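Local structure of putative peptide ABC-transport system periplasmic peptide-binding protein (Campylobacter jejuni, 4OEV) at residues F66-V71 against H181-K186; K124-F129 against D389-T394; K254-R259 against Y449-F454. The protein binds nickel(II) outside the cytoplasm, here together with oxalate, as the solute-binding component of an ABC-type importer, and belongs to a family generally associated with peptide transport. One frame throughout, in Å; residues are numbered along the deposited sequence.

Interaction 1: residues F66-V71 against H181-K186; sequences FLRDDV and HFYLDK
Tyr183 meets Arg68 and Val71 through two different parts of its aromatic ring. The ring face takes the CG2 methyl of Val71, which lies 4.0 Å from the centroid of the Tyr183 ring, 23° off its normal, a CH-pi contact displaced toward the rim; CG1 of Val71 comes near CD2 of the tyrosine. The ring edge meets Arg68. CD1 of Tyr183 sits above the centre of the guanidinium, 3.6 Å from Arg68 CZ, and the two planes are 65° apart, which makes this an edge-on approach to the guanidinium face and not a parallel stack. With chi1 at 60°, the tyrosine CG is held between its own backbone N and carbonyl carbon, and from there the ring reaches away to where OH is hydrogen-bonded with Asp49 OD1 and Ser35 OG. Within the solute-binding protein fold the contact joins, near the surface, the end of strand 62-67 and the turn after it, in an antiparallel sheet, to the loop that links strands 173-178 and 191-196 of a separate mixed sheet. The guanidinium that receives the ring edge is itself fixed by Asp70, which it grips side-on, NE to OD1 at 2.9 Å and NH1 to OD2 at 2.7 Å, both on syn lone pairs. Following Tyr183, Leu184 brings CD1 to 4.4 Å from Arg68 NH2, approaching the guanidinium obliquely.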
loop_
_atom_site.group_PDB
_atom_site.type_symbol
_atom_site.label_atom_id
_atom_site.label_comp_id
_atom_site.label_asym_id
_atom_site.label_seq_id
_atom_site.Cartn_x
_atom_site.Cartn_y
_atom_site.Cartn_z
ATOM N N PHE A 66 -1.080 -21.436 -18.329
ATOM C CA PHE A 66 -1.543 -22.821 -18.104
ATOM C C PHE A 66 -1.921 -23.057 -16.624
ATOM O O PHE A 66 -1.120 -22.820 -15.703
ATOM C CB PHE A 66 -0.455 -23.786 -18.577
ATOM C CG PHE A 66 -0.053 -23.555 -20.011
ATOM C CD1 PHE A 66 -0.784 -24.108 -21.056
ATOM C CD2 PHE A 66 1.042 -22.771 -20.313
ATOM C CE1 PHE A 66 -0.429 -23.859 -22.381
ATOM C CE2 PHE A 66 1.406 -22.512 -21.605
ATOM C CZ PHE A 66 0.672 -23.064 -22.660
ATOM N N LEU A 67 -3.161 -23.493 -16.412
ATOM C CA LEU A 67 -3.769 -23.512 -15.078
ATOM C C LEU A 67 -3.744 -24.868 -14.381
ATOM O O LEU A 67 -3.687 -25.891 -15.063
ATOM C CB LEU A 67 -5.213 -23.059 -15.200
ATOM C CG LEU A 67 -5.327 -21.770 -16.028
ATOM C CD1 LEU A 67 -6.766 -21.428 -16.208
ATOM C CD2 LEU A 67 -4.581 -20.641 -15.248
ATOM N N ARG A 68 -3.860 -24.875 -13.043
ATOM C CA ARG A 68 -4.070 -26.146 -12.322
ATOM C C ARG A 68 -5.470 -26.689 -12.632
ATOM O O ARG A 68 -6.406 -25.903 -12.812
ATOM C CB ARG A 68 -3.887 -25.965 -10.810
ATOM C CG ARG A 68 -2.532 -25.420 -10.418
ATOM C CD ARG A 68 -2.339 -25.331 -8.862
ATOM N NE ARG A 68 -2.632 -26.616 -8.177
ATOM C CZ ARG A 68 -1.921 -27.135 -7.174
ATOM N NH1 ARG A 68 -2.275 -28.291 -6.616
ATOM N NH2 ARG A 68 -0.836 -26.526 -6.737
ATOM N N ASP A 69 -5.626 -28.011 -12.769
ATOM C CA ASP A 69 -6.978 -28.513 -13.010
ATOM C C ASP A 69 -7.605 -29.032 -11.722
ATOM O O ASP A 69 -8.783 -29.382 -11.687
ATOM C CB ASP A 69 -7.010 -29.579 -14.116
ATOM C CG ASP A 69 -6.048 -30.733 -13.885
ATOM O OD1 ASP A 69 -5.481 -30.883 -12.788
ATOM O OD2 ASP A 69 -5.889 -31.530 -14.834
ATOM N N ASP A 70 -6.846 -28.962 -10.637
ATOM C CA ASP A 70 -7.262 -29.586 -9.379
ATOM C C ASP A 70 -7.757 -28.610 -8.310
ATOM O O ASP A 70 -7.726 -28.916 -7.119
ATOM C CB ASP A 70 -6.100 -30.409 -8.808
ATOM C CG ASP A 70 -4.920 -29.556 -8.408
ATOM O OD1 ASP A 70 -4.832 -28.378 -8.844
ATOM O OD2 ASP A 70 -4.072 -30.067 -7.634
ATOM N N VAL A 71 -8.215 -27.425 -8.722
ATOM C CA VAL A 71 -8.648 -26.429 -7.749
ATOM C C VAL A 71 -10.165 -26.341 -7.595
ATOM O O VAL A 71 -10.897 -26.353 -8.579
ATOM C CB VAL A 71 -8.098 -25.036 -8.126
ATOM C CG1 VAL A 71 -8.647 -23.963 -7.187
ATOM C CG2 VAL A 71 -6.562 -25.070 -8.167
ATOM N N HIS A 181 -10.032 -28.256 1.546
ATOM C CA HIS A 181 -9.604 -28.640 0.208
ATOM C C HIS A 181 -8.788 -27.540 -0.448
ATOM O O HIS A 181 -9.126 -27.081 -1.540
ATOM C CB HIS A 181 -10.812 -28.986 -0.674
ATOM C CG HIS A 181 -11.732 -30.001 -0.064
ATOM N ND1 HIS A 181 -13.026 -29.706 0.309
ATOM C CD2 HIS A 181 -11.541 -31.308 0.245
ATOM C CE1 HIS A 181 -13.592 -30.788 0.823
ATOM N NE2 HIS A 181 -12.713 -31.774 0.791
ATOM N N PHE A 182 -7.719 -27.112 0.219
ATOM C CA PHE A 182 -6.854 -26.054 -0.298
ATOM C C PHE A 182 -5.740 -26.742 -1.089
ATOM O O PHE A 182 -4.946 -27.503 -0.549
ATOM C CB PHE A 182 -6.307 -25.180 0.844
ATOM C CG PHE A 182 -5.506 -23.997 0.387
ATOM C CD1 PHE A 182 -5.942 -23.202 -0.675
ATOM C CD2 PHE A 182 -4.344 -23.642 1.043
ATOM C CE1 PHE A 182 -5.213 -22.102 -1.094
ATOM C CE2 PHE A 182 -3.615 -22.544 0.645
ATOM C CZ PHE A 182 -4.048 -21.767 -0.439
ATOM N N TYR A 183 -5.729 -26.498 -2.390
ATOM C CA TYR A 183 -4.849 -27.196 -3.340
ATOM C C TYR A 183 -3.360 -27.008 -2.987
ATOM O O TYR A 183 -2.500 -27.815 -3.337
ATOM C CB TYR A 183 -5.137 -26.680 -4.762
ATOM C CG TYR A 183 -4.878 -25.176 -4.844
ATOM C CD1 TYR A 183 -3.652 -24.671 -5.267
ATOM C CD2 TYR A 183 -5.856 -24.269 -4.448
ATOM C CE1 TYR A 183 -3.423 -23.289 -5.311
ATOM C CE2 TYR A 183 -5.639 -22.888 -4.507
ATOM C CZ TYR A 183 -4.426 -22.407 -4.931
ATOM O OH TYR A 183 -4.228 -21.028 -4.946
ATOM N N LEU A 184 -3.061 -25.884 -2.352
ATOM C CA LEU A 184 -1.681 -25.454 -2.172
ATOM C C LEU A 184 -0.964 -26.166 -1.016
ATOM O O LEU A 184 0.234 -26.458 -1.107
ATOM C CB LEU A 184 -1.664 -23.946 -1.964
ATOM C CG LEU A 184 -0.348 -23.237 -2.243
ATOM C CD1 LEU A 184 0.068 -23.401 -3.702
ATOM C CD2 LEU A 184 -0.455 -21.762 -1.867
ATOM N N ASP A 185 -1.696 -26.394 0.080
ATOM C CA ASP A 185 -1.196 -27.095 1.264
ATOM C C ASP A 185 -2.298 -27.229 2.339
ATOM O O ASP A 185 -3.374 -26.648 2.209
ATOM C CB ASP A 185 0.014 -26.366 1.844
ATOM C CG ASP A 185 1.070 -27.323 2.331
ATOM O OD1 ASP A 185 0.686 -28.381 2.876
ATOM O OD2 ASP A 185 2.273 -27.034 2.153
ATOM N N LYS A 186 -2.044 -27.962 3.414
ATOM C CA LYS A 186 -3.054 -28.031 4.460
ATOM C C LYS A 186 -2.941 -26.792 5.341
ATOM O O LYS A 186 -1.842 -26.417 5.752
ATOM C CB LYS A 186 -2.915 -29.304 5.319
ATOM C CG LYS A 186 -3.136 -30.567 4.528
ATOM C CD LYS A 186 -4.493 -30.488 3.823
ATOM C CE LYS A 186 -4.884 -31.817 3.194
ATOM N NZ LYS A 186 -4.781 -32.853 4.251
#

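Interaction 2: residues K124-F129 against D389-T394; sequences KPYPAF and DPDFHT
The phenol OH of Tyr126 donates to OD2 of Asp391 at 2.7 Å, the one hydrogen bond that joins these two loops. The carboxylate oxygen is met on its anti side, 25° out of the carboxylate plane, and lies at the edge of the tyrosine ring, near the ring plane; carboxylate and ring stand almost perpendicular, 84° apart. Asp391 OD1 is engaged separately in a salt bridge with Arg429, so both oxygens of this buried acid have partners. CE1 of Phe392 comes to 3.6 Å from the same Tyr126 OH, which lies at the edge of the phenylalanine ring. Beside the polar pair, Ala128 presses its methyl group against the other acid of the loop, with CB 3.4 Å from Asp389 CG. Extending anti to its backbone N (chi1 -167°), the Asp389 carboxylate is carried against this methyl. Its OD2 is paired with Arg437 from helix 434-450, while OD1 accepts the backbone N of Asp391 at 3.0 Å, forming an Asx turn within the type I turn 389-392. That turn faces another type I turn, 126-129, which leads into helix 129-132. Phe392 also packs on Ala128, its CZ 3.7 Å from Ala128 O and its CE1 4.2 Å from Ala128 CB. The Phe392 side chain lies about 13 Å from the bound nickel, so the contact is not part of the metal site. Two buried aspartates, each facing an arginine, are probably kept ionised, and the hydrogen bond from Tyr126 would further favour the charged form of Asp391.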
loop_
_atom_site.group_PDB
_atom_site.type_symbol
_atom_site.label_atom_id
_atom_site.label_comp_id
_atom_site.label_asym_id
_atom_site.label_seq_id
_atom_site.Cartn_x
_atom_site.Cartn_y
_atom_site.Cartn_z
ATOM N N LYS A 124 -0.201 -3.104 -25.569
ATOM C CA LYS A 124 1.199 -2.720 -25.501
ATOM C C LYS A 124 1.825 -3.502 -24.341
ATOM O O LYS A 124 1.104 -4.037 -23.501
ATOM C CB LYS A 124 1.326 -1.196 -25.341
ATOM C CG LYS A 124 0.403 -0.600 -24.332
ATOM C CD LYS A 124 0.299 0.906 -24.486
ATOM C CE LYS A 124 -1.161 1.336 -24.541
ATOM N NZ LYS A 124 -1.383 2.700 -23.925
ATOM N N PRO A 125 3.163 -3.582 -24.282
ATOM C CA PRO A 125 3.734 -4.418 -23.208
ATOM C C PRO A 125 3.372 -3.878 -21.824
ATOM O O PRO A 125 3.232 -2.663 -21.677
ATOM C CB PRO A 125 5.254 -4.325 -23.450
ATOM C CG PRO A 125 5.401 -3.797 -24.883
ATOM C CD PRO A 125 4.202 -2.938 -25.112
ATOM N N TYR A 126 3.239 -4.768 -20.834
ATOM C CA TYR A 126 2.998 -4.380 -19.448
ATOM C C TYR A 126 3.671 -5.431 -18.605
ATOM O O TYR A 126 3.023 -6.380 -18.164
ATOM C CB TYR A 126 1.491 -4.282 -19.136
ATOM C CG TYR A 126 1.187 -3.757 -17.753
ATOM C CD1 TYR A 126 1.641 -2.488 -17.332
ATOM C CD2 TYR A 126 0.452 -4.521 -16.858
ATOM C CE1 TYR A 126 1.385 -2.043 -16.050
ATOM C CE2 TYR A 126 0.179 -4.087 -15.617
ATOM C CZ TYR A 126 0.634 -2.831 -15.197
ATOM O OH TYR A 126 0.358 -2.417 -13.921
ATOM N N PRO A 127 4.997 -5.308 -18.439
ATOM C CA PRO A 127 5.785 -6.327 -17.736
ATOM C C PRO A 127 5.251 -6.583 -16.324
ATOM O O PRO A 127 5.366 -7.708 -15.827
ATOM C CB PRO A 127 7.180 -5.702 -17.643
ATOM C CG PRO A 127 7.199 -4.565 -18.589
ATOM C CD PRO A 127 5.809 -4.144 -18.836
ATOM N N ALA A 128 4.615 -5.584 -15.719
ATOM C CA ALA A 128 4.080 -5.748 -14.370
ATOM C C ALA A 128 2.916 -6.747 -14.320
ATOM O O ALA A 128 2.407 -7.058 -13.246
ATOM C CB ALA A 128 3.642 -4.412 -13.809
ATOM N N PHE A 129 2.502 -7.272 -15.478
ATOM C CA PHE A 129 1.290 -8.070 -15.543
ATOM C C PHE A 129 1.303 -9.327 -14.646
ATOM O O PHE A 129 0.273 -9.694 -14.082
ATOM C CB PHE A 129 1.039 -8.536 -17.018
ATOM C CG PHE A 129 -0.330 -9.080 -17.264
ATOM C CD1 PHE A 129 -1.442 -8.494 -16.678
ATOM C CD2 PHE A 129 -0.527 -10.157 -18.186
ATOM C CE1 PHE A 129 -2.717 -8.981 -16.905
ATOM C CE2 PHE A 129 -1.795 -10.640 -18.430
ATOM C CZ PHE A 129 -2.903 -10.067 -17.812
ATOM N N ASP A 389 6.085 -4.836 -8.223
ATOM C CA ASP A 389 6.520 -4.000 -9.340
ATOM C C ASP A 389 6.416 -2.493 -9.050
ATOM O O ASP A 389 5.428 -1.999 -8.445
ATOM C CB ASP A 389 5.715 -4.361 -10.616
ATOM C CG ASP A 389 6.321 -3.755 -11.852
ATOM O OD1 ASP A 389 6.071 -2.546 -12.115
ATOM O OD2 ASP A 389 7.124 -4.466 -12.517
ATOM N N PRO A 390 7.452 -1.737 -9.435
ATOM C CA PRO A 390 7.458 -0.292 -9.128
ATOM C C PRO A 390 6.262 0.499 -9.648
ATOM O O PRO A 390 6.044 1.618 -9.178
ATOM C CB PRO A 390 8.734 0.205 -9.804
ATOM C CG PRO A 390 9.110 -0.880 -10.814
ATOM C CD PRO A 390 8.706 -2.159 -10.096
ATOM N N ASP A 391 5.519 -0.042 -10.609
ATOM C CA ASP A 391 4.319 0.612 -11.118
ATOM C C ASP A 391 3.232 0.747 -10.068
ATOM O O ASP A 391 2.489 1.730 -10.078
ATOM C CB ASP A 391 3.758 -0.191 -12.335
ATOM C CG ASP A 391 2.534 0.505 -13.017
ATOM O OD1 ASP A 391 2.640 1.680 -13.422
ATOM O OD2 ASP A 391 1.462 -0.127 -13.154
ATOM N N PHE A 392 3.115 -0.235 -9.156
ATOM C CA PHE A 392 1.857 -0.358 -8.370
ATOM C C PHE A 392 1.552 0.774 -7.368
ATOM O O PHE A 392 0.364 1.176 -7.183
ATOM C CB PHE A 392 1.859 -1.711 -7.631
ATOM C CG PHE A 392 1.676 -2.883 -8.546
ATOM C CD1 PHE A 392 1.081 -2.719 -9.768
ATOM C CD2 PHE A 392 2.179 -4.140 -8.205
ATOM C CE1 PHE A 392 0.925 -3.823 -10.655
ATOM C CE2 PHE A 392 2.027 -5.224 -9.079
ATOM C CZ PHE A 392 1.404 -5.060 -10.305
ATOM N N HIS A 393 2.565 1.309 -6.689
ATOM C CA HIS A 393 2.229 2.486 -5.875
ATOM C C HIS A 393 2.824 3.760 -6.495
ATOM O O HIS A 393 3.103 4.735 -5.822
ATOM C CB HIS A 393 2.685 2.292 -4.420
ATOM C CG HIS A 393 1.806 1.342 -3.662
ATOM N ND1 HIS A 393 1.599 1.423 -2.302
ATOM C CD2 HIS A 393 1.025 0.320 -4.100
ATOM C CE1 HIS A 393 0.779 0.457 -1.924
ATOM N NE2 HIS A 393 0.385 -0.207 -3.001
ATOM N N THR A 394 2.986 3.786 -7.806
ATOM C CA THR A 394 3.413 5.053 -8.362
ATOM C C THR A 394 2.407 5.565 -9.332
ATOM O O THR A 394 2.083 6.766 -9.297
ATOM C CB THR A 394 4.828 5.005 -9.069
ATOM O OG1 THR A 394 4.824 3.994 -10.075
ATOM C CG2 THR A 394 5.970 4.729 -8.088
#

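Interaction 3: residues K254-R259 against Y449-F454; sequences KDLKVR and YENPPF
Arg259 reaches from the first turn of helix 256-265 to the chain just beyond helix 434-450, and hydrogen bonds dominate what it does there. Its NH2 serves two acceptors, Asn451 OD1 at 2.7 Å and the backbone O of Pro452 at 2.8 Å. Both oxygens lie at the guanidinium edge, near its plane, but they receive the nitrogen differently: the amide oxygen is approached at a C=O...N angle of 155°, whereas the proline carbonyl is met from above its plane, 43° out of it. NH1 adds a weak bond to the same Asn451 OD1. The guanidinium and amide planes are turned 57° apart. A bend at chi3 swings the arginine head back beside its own segment, where NH1 also donates to Lys254 O at 3.1 Å, almost straight. The arginine thus ties the chain before its own helix to the chain after the other. Asn451 ND2 is hydrogen-bonded to Asp418 OD2, which helps to fix the amide orientation. Asp255, as N-cap of helix 256-265, accepts from Lys257 N through OD1 at 2.8 Å.

Apolar contact is lighter and falls to Leu256. Its CD1 touches Pro452 CD at 3.9 Å, the two side chains crossing at about a right angle. The same methyl also makes a van der Waals contact with a backbone oxygen, Leu256 CD1 lying 3.4 Å from Glu450 O.

The arrangement is an N-capped helix start packed against the residues that follow helix 434-450, just before that chain enters strand 454-467 of an antiparallel sheet.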
loop_
_atom_site.group_PDB
_atom_site.type_symbol
_atom_site.label_atom_id
_atom_site.label_comp_id
_atom_site.label_asym_id
_atom_site.label_seq_id
_atom_site.Cartn_x
_atom_site.Cartn_y
_atom_site.Cartn_z
ATOM N N LYS A 254 0.987 25.429 -3.591
ATOM C CA LYS A 254 1.143 25.218 -5.039
ATOM C C LYS A 254 2.500 25.732 -5.549
ATOM O O LYS A 254 3.002 25.266 -6.560
ATOM C CB LYS A 254 0.037 25.895 -5.794
ATOM C CG LYS A 254 0.006 27.446 -5.649
ATOM C CD LYS A 254 -0.994 28.046 -6.641
ATOM C CE LYS A 254 -2.304 27.270 -6.626
ATOM N NZ LYS A 254 -3.367 27.851 -7.490
ATOM N N ASP A 255 3.079 26.706 -4.845
ATOM C CA ASP A 255 4.292 27.375 -5.286
ATOM C C ASP A 255 5.524 26.492 -5.155
ATOM O O ASP A 255 5.895 26.033 -4.062
ATOM C CB ASP A 255 4.520 28.682 -4.456
ATOM C CG ASP A 255 5.638 29.559 -5.006
ATOM O OD1 ASP A 255 6.668 29.030 -5.524
ATOM O OD2 ASP A 255 5.516 30.803 -4.892
ATOM N N LEU A 256 6.204 26.310 -6.270
ATOM C CA LEU A 256 7.392 25.440 -6.317
ATOM C C LEU A 256 8.443 25.842 -5.266
ATOM O O LEU A 256 8.976 25.000 -4.519
ATOM C CB LEU A 256 8.005 25.498 -7.703
ATOM C CG LEU A 256 9.349 24.776 -7.800
ATOM C CD1 LEU A 256 9.158 23.272 -7.516
ATOM C CD2 LEU A 256 9.923 24.992 -9.183
ATOM N N LYS A 257 8.739 27.128 -5.187
ATOM C CA LYS A 257 9.745 27.591 -4.217
ATOM C C LYS A 257 9.327 27.297 -2.788
ATOM O O LYS A 257 10.166 27.021 -1.940
ATOM C CB LYS A 257 10.001 29.094 -4.373
ATOM C CG LYS A 257 10.789 29.457 -5.657
ATOM C CD LYS A 257 10.787 31.007 -5.893
ATOM C CE LYS A 257 11.493 31.404 -7.204
ATOM N NZ LYS A 257 11.353 32.871 -7.549
ATOM N N VAL A 258 8.034 27.403 -2.504
ATOM C CA VAL A 258 7.534 27.124 -1.147
ATOM C C VAL A 258 7.711 25.629 -0.804
ATOM O O VAL A 258 8.209 25.263 0.255
ATOM C CB VAL A 258 6.054 27.513 -1.038
ATOM C CG1 VAL A 258 5.403 26.918 0.255
ATOM C CG2 VAL A 258 5.904 29.050 -1.138
ATOM N N ARG A 259 7.354 24.751 -1.735
ATOM C CA ARG A 259 7.480 23.333 -1.492
ATOM C C ARG A 259 8.958 22.939 -1.367
ATOM O O ARG A 259 9.314 22.117 -0.516
ATOM C CB ARG A 259 6.799 22.536 -2.622
ATOM C CG ARG A 259 5.313 22.489 -2.495
ATOM C CD ARG A 259 4.718 21.720 -3.625
ATOM N NE ARG A 259 4.606 22.511 -4.864
ATOM C CZ ARG A 259 5.206 22.207 -6.013
ATOM N NH1 ARG A 259 4.984 22.998 -7.058
ATOM N NH2 ARG A 259 6.018 21.125 -6.141
ATOM N N TYR A 449 12.086 15.137 -7.978
ATOM C CA TYR A 449 12.984 16.043 -7.268
ATOM C C TYR A 449 12.736 17.477 -7.746
ATOM O O TYR A 449 12.763 18.409 -6.937
ATOM C CB TYR A 449 14.483 15.679 -7.455
ATOM C CG TYR A 449 15.372 16.822 -6.969
ATOM C CD1 TYR A 449 15.676 16.979 -5.610
ATOM C CD2 TYR A 449 15.841 17.800 -7.853
ATOM C CE1 TYR A 449 16.423 18.042 -5.164
ATOM C CE2 TYR A 449 16.601 18.872 -7.400
ATOM C CZ TYR A 449 16.885 18.987 -6.057
ATOM O OH TYR A 449 17.643 20.049 -5.591
ATOM N N GLU A 450 12.566 17.668 -9.056
ATOM C CA GLU A 450 12.445 19.018 -9.626
ATOM C C GLU A 450 11.108 19.672 -9.274
ATOM O O GLU A 450 10.972 20.898 -9.239
ATOM C CB GLU A 450 12.616 19.003 -11.169
ATOM C CG GLU A 450 14.003 18.515 -11.675
ATOM C CD GLU A 450 15.195 19.368 -11.206
ATOM O OE1 GLU A 450 15.015 20.559 -10.837
ATOM O OE2 GLU A 450 16.335 18.848 -11.219
ATOM N N ASN A 451 10.104 18.840 -9.066
ATOM C CA ASN A 451 8.783 19.320 -8.759
ATOM C C ASN A 451 8.176 18.407 -7.701
ATOM O O ASN A 451 7.332 17.549 -7.999
ATOM C CB ASN A 451 7.935 19.377 -10.026
ATOM C CG ASN A 451 6.567 19.973 -9.774
ATOM O OD1 ASN A 451 6.332 20.665 -8.766
ATOM N ND2 ASN A 451 5.667 19.732 -10.684
ATOM N N PRO A 452 8.607 18.594 -6.449
ATOM C CA PRO A 452 8.290 17.648 -5.364
ATOM C C PRO A 452 6.804 17.701 -4.948
ATOM O O PRO A 452 6.267 18.741 -4.609
ATOM C CB PRO A 452 9.226 18.090 -4.228
ATOM C CG PRO A 452 9.521 19.585 -4.531
ATOM C CD PRO A 452 9.503 19.686 -6.038
ATOM N N PRO A 453 6.125 16.557 -5.027
ATOM C CA PRO A 453 4.736 16.501 -4.567
ATOM C C PRO A 453 4.670 16.414 -3.032
ATOM O O PRO A 453 3.597 16.640 -2.437
ATOM C CB PRO A 453 4.235 15.203 -5.186
ATOM C CG PRO A 453 5.453 14.349 -5.238
ATOM C CD PRO A 453 6.552 15.282 -5.646
ATOM N N PHE A 454 5.777 15.967 -2.438
ATOM C CA PHE A 454 5.822 15.602 -1.006
ATOM C C PHE A 454 6.993 16.262 -0.279
ATOM O O PHE A 454 7.931 16.800 -0.900
ATOM C CB PHE A 454 5.989 14.081 -0.754
ATOM C CG PHE A 454 4.867 13.155 -1.270
ATOM C CD1 PHE A 454 3.600 13.601 -1.712
ATOM C CD2 PHE A 454 5.081 11.769 -1.208
ATOM C CE1 PHE A 454 2.639 12.682 -2.196
ATOM C CE2 PHE A 454 4.121 10.846 -1.680
ATOM C CZ PHE A 454 2.896 11.302 -2.150
#

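Interaction 2 is the buried contact of the three, interaction 3 is partly buried, and interaction 1 lies at the surface. Interactions 1 and 3 sit on opposite sides of the chain's centre, with centres 50 Å apart, while interaction 2 is 27 Å from the first and 26 Å from the third. Helix 434-450 connects interactions 2 and 3: it supplies Arg437 to the buried loops and ends in segment 449-454. Segment 66-71 begins on strand 62-67, and segment 124-129 follows strand 117-122 of the same sheet. The chemistry differs: a tyrosine with valine on its face and arginine at its edge, a tyrosine-aspartate hydrogen bond among buried acids paired with outside arginines, and an arginine bonding amide and backbone oxygens.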